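Local coordinates for protein mediator of RNA polymerase II transcription subunit 18 (Schizosaccharomyces pombe, PDB 3C0T) that serves as a component of the Mediator complex, a coactivator that carries information from gene-specific regulatory proteins to the basal RNA polymerase II machinery, at residues P88-E91 against D92-G95; T110-V113 against E114-Y118. All blocks are in the same frame, centred on the assembly; numbering follows the deposited sequence.

Contact 1 (P88-E91 against D92-G95); sequences PKRE and DKCG
Arg90 opens a type II beta turn that runs to Lys93, and its side chain reaches across to the carbonyl of Cys94, just beyond it. The turn itself is closed by a weak bond from Lys93 N to Arg90 O, 3.0 Å long and bent to 125°. From CB, 4.2 Å from Cys94 O, the arginine runs outward with CD near the same oxygen. The chain folds at its third torsion (chi3 66°), which swings the guanidinium side-on to that carbonyl. NE donates to Cys94 O at 2.8 Å, nearly in line with the C=O bond, while NH2 donates to the same oxygen at 3.1 Å. The oxygen sits at the guanidinium edge, close to its plane, so two N-H groups fix the plane's rotation. NH2 also bonds weakly to Cys94 SG at 3.5 Å. Over one face of the group runs the aliphatic part of Lys93, with CG 3.5 Å from Arg90 NH2 and CD and CE both 4.1 Å from Arg90 NH1. Arg90 NH2 and Lys93 NZ both make long, weak ion pairs with Glu186, so one acid probably serves both charges. The turn lies in the connection from strand 78-83 to strand 95-104. Cys94 packs between helix 179-196, at Glu186 and Leu189, and strand 2-10, at Leu4 and Leu6, while Gly95 pairs with Tyr5 through the backbone.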
# COMPACT_ATOMS: atom_id res chain seq x y z
N PRO A 88 -16.37 -2.56 -9.53
CA PRO A 88 -17.60 -2.29 -8.77
C PRO A 88 -18.50 -3.52 -8.75
O PRO A 88 -18.20 -4.52 -9.39
CB PRO A 88 -18.21 -1.13 -9.53
CG PRO A 88 -17.90 -1.51 -10.95
CD PRO A 88 -16.45 -1.96 -10.87
N LYS A 89 -19.61 -3.42 -8.03
CA LYS A 89 -20.58 -4.52 -7.92
C LYS A 89 -19.97 -5.78 -7.33
O LYS A 89 -20.44 -6.89 -7.60
CB LYS A 89 -21.18 -4.86 -9.29
CG LYS A 89 -22.24 -3.89 -9.82
CD LYS A 89 -21.65 -2.54 -10.21
CE LYS A 89 -22.70 -1.67 -10.90
NZ LYS A 89 -23.22 -2.32 -12.15
N ARG A 90 -18.91 -5.63 -6.53
CA ARG A 90 -18.27 -6.76 -5.89
C ARG A 90 -18.40 -6.65 -4.39
O ARG A 90 -17.64 -7.26 -3.63
CB ARG A 90 -16.79 -6.85 -6.28
CG ARG A 90 -16.53 -7.49 -7.62
CD ARG A 90 -15.07 -7.83 -7.77
NE ARG A 90 -14.64 -8.86 -6.83
CZ ARG A 90 -14.87 -10.16 -6.97
NH1 ARG A 90 -15.54 -10.60 -8.03
NH2 ARG A 90 -14.44 -11.02 -6.06
N GLU A 91 -19.36 -5.84 -3.96
CA GLU A 91 -19.61 -5.65 -2.54
C GLU A 91 -19.92 -7.02 -1.94
O GLU A 91 -20.47 -7.90 -2.62
CB GLU A 91 -20.80 -4.71 -2.36
CG GLU A 91 -20.86 -4.03 -1.00
CD GLU A 91 -19.63 -3.19 -0.72
OE1 GLU A 91 -18.53 -3.78 -0.60
OE2 GLU A 91 -19.76 -1.95 -0.63
N ASP A 92 -19.56 -7.22 -0.67
CA ASP A 92 -19.79 -8.50 0.00
C ASP A 92 -18.93 -9.62 -0.59
O ASP A 92 -19.14 -10.80 -0.32
CB ASP A 92 -21.28 -8.88 -0.07
CG ASP A 92 -22.15 -7.97 0.79
OD1 ASP A 92 -23.39 -8.13 0.74
OD2 ASP A 92 -21.61 -7.11 1.52
N LYS A 93 -17.95 -9.22 -1.38
CA LYS A 93 -17.02 -10.14 -2.01
C LYS A 93 -15.66 -9.45 -1.88
O LYS A 93 -15.60 -8.27 -1.53
CB LYS A 93 -17.41 -10.32 -3.48
CG LYS A 93 -17.18 -11.71 -4.03
CD LYS A 93 -18.11 -12.01 -5.20
CE LYS A 93 -17.77 -13.34 -5.87
NZ LYS A 93 -17.75 -14.50 -4.92
N CYS A 94 -14.56 -10.17 -2.11
CA CYS A 94 -13.24 -9.55 -2.01
C CYS A 94 -13.06 -8.54 -3.14
O CYS A 94 -13.67 -8.68 -4.20
CB CYS A 94 -12.14 -10.60 -2.09
SG CYS A 94 -11.76 -11.13 -3.77
N GLY A 95 -12.24 -7.53 -2.93
CA GLY A 95 -12.03 -6.54 -3.97
C GLY A 95 -11.06 -7.02 -5.03
O GLY A 95 -10.24 -7.90 -4.78

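Contact 2 (T110-V113 against E114-Y118); sequences TEFV and EKMGY
Helical i to i+4 bonds join Thr110 O, Glu111 O and Phe112 O to the amides of Glu114, Lys115 and Met116, the last at 3.1 Å, before Val113 O receives weak bonds from Met116 N and Tyr118 N. Phe112 and Met116, one turn apart, form a Met-aromatic contact: SD is 4.9 Å from the ring centroid, oblique at 65° to the normal. The methyl does the closer touching. A bend at chi3 (-90°) brings Met116 CE to the ring edge, 3.5 Å from Phe112 CD2, and also to Val113 CG1 at 3.7 Å. Glu114 runs back along the helix, its CG 3.2 Å from Thr110 O. With an alanine in place of Glu114, the Thr110 carbonyl would probably lose the cover of CG, and a gap is likely to open beside Tyr39 of strand 27-41. Lys115 bends over Glu111 O, and its NZ stays 4.5 Å from Glu111 OE2, beyond a salt bridge. Tyr118 presents its ring edge to Val113 O, CD1 being 3.3 Å away. Gly117, with positive phi (102°), bonds through N to Glu114 O, and the chain turns from helix 109-115 into strand 118-133 through a Schellman motif, its 6→1 bond weak.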
# COMPACT_ATOMS: atom_id res chain seq x y z
N THR A 110 13.42 9.08 -11.37
CA THR A 110 12.57 10.24 -11.19
C THR A 110 12.57 11.17 -12.40
O THR A 110 11.52 11.55 -12.90
CB THR A 110 13.02 11.04 -9.95
OG1 THR A 110 12.46 10.43 -8.78
CG2 THR A 110 12.61 12.50 -10.04
N GLU A 111 13.76 11.53 -12.86
CA GLU A 111 13.90 12.43 -14.00
C GLU A 111 13.47 11.77 -15.30
O GLU A 111 12.96 12.44 -16.20
CB GLU A 111 15.34 12.92 -14.08
CG GLU A 111 15.74 13.68 -12.81
CD GLU A 111 17.22 14.02 -12.74
OE1 GLU A 111 17.62 14.67 -11.74
OE2 GLU A 111 17.98 13.64 -13.66
N PHE A 112 13.66 10.46 -15.40
CA PHE A 112 13.27 9.76 -16.61
C PHE A 112 11.76 9.80 -16.78
O PHE A 112 11.26 9.98 -17.89
CB PHE A 112 13.71 8.30 -16.57
CG PHE A 112 13.42 7.55 -17.84
CD1 PHE A 112 14.33 7.53 -18.88
CD2 PHE A 112 12.21 6.87 -17.99
CE1 PHE A 112 14.05 6.86 -20.07
CE2 PHE A 112 11.92 6.20 -19.17
CZ PHE A 112 12.84 6.19 -20.21
N VAL A 113 11.03 9.63 -15.68
CA VAL A 113 9.57 9.65 -15.78
C VAL A 113 9.07 11.06 -16.11
O VAL A 113 8.03 11.21 -16.75
CB VAL A 113 8.90 9.15 -14.48
CG1 VAL A 113 9.56 7.85 -14.02
CG2 VAL A 113 8.95 10.21 -13.42
N GLU A 114 9.80 12.08 -15.67
CA GLU A 114 9.40 13.45 -15.98
C GLU A 114 9.60 13.66 -17.48
O GLU A 114 8.81 14.34 -18.13
CB GLU A 114 10.23 14.47 -15.19
CG GLU A 114 10.09 14.33 -13.69
CD GLU A 114 10.88 15.37 -12.92
OE1 GLU A 114 12.07 15.59 -13.24
OE2 GLU A 114 10.32 15.97 -11.97
N LYS A 115 10.66 13.06 -18.02
CA LYS A 115 10.94 13.17 -19.45
C LYS A 115 9.81 12.55 -20.26
O LYS A 115 9.50 13.01 -21.36
CB LYS A 115 12.25 12.48 -19.80
CG LYS A 115 13.45 13.40 -19.91
CD LYS A 115 13.89 13.94 -18.56
CE LYS A 115 15.25 14.64 -18.69
NZ LYS A 115 15.79 15.06 -17.37
N MET A 116 9.21 11.50 -19.72
CA MET A 116 8.11 10.82 -20.40
C MET A 116 6.85 11.68 -20.41
O MET A 116 5.85 11.30 -21.02
CB MET A 116 7.78 9.50 -19.72
CG MET A 116 8.83 8.42 -19.87
SD MET A 116 8.21 6.86 -19.21
CE MET A 116 8.74 6.99 -17.51
N GLY A 117 6.89 12.81 -19.72
CA GLY A 117 5.73 13.68 -19.68
C GLY A 117 4.92 13.60 -18.39
O GLY A 117 3.70 13.73 -18.41
N TYR A 118 5.59 13.39 -17.27
CA TYR A 118 4.89 13.30 -15.99
C TYR A 118 5.43 14.33 -15.01
O TYR A 118 6.59 14.73 -15.11
CB TYR A 118 5.03 11.91 -15.37
CG TYR A 118 4.35 10.79 -16.12
CD1 TYR A 118 4.92 10.25 -17.27
CD2 TYR A 118 3.14 10.27 -15.67
CE1 TYR A 118 4.29 9.20 -17.96
CE2 TYR A 118 2.50 9.22 -16.35
CZ TYR A 118 3.08 8.70 -17.49
OH TYR A 118 2.46 7.67 -18.15

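Overall arrangement
Both contacts are short-range and sit at junctions with strands: contact 1 leads into strand 95-104, contact 2 out of helix 109-115 into strand 118-133. Little more than strand 95-104 separates them in sequence, yet their centres are about 35 Å apart and their nearest atoms about 22 Å. Contact 1 is partly buried, with Cys94 set between helix 179-196 and strand 2-10; contact 2 is a surface contact whose buried residue, Val113, packs on Tyr39 of strand 27-41. The chemistry differs accordingly. In 88-95 a charged side chain holds a backbone carbonyl, whereas in 110-118 regular helical bonds carry the backbone and sulfur, ring and aliphatic groups pack along it.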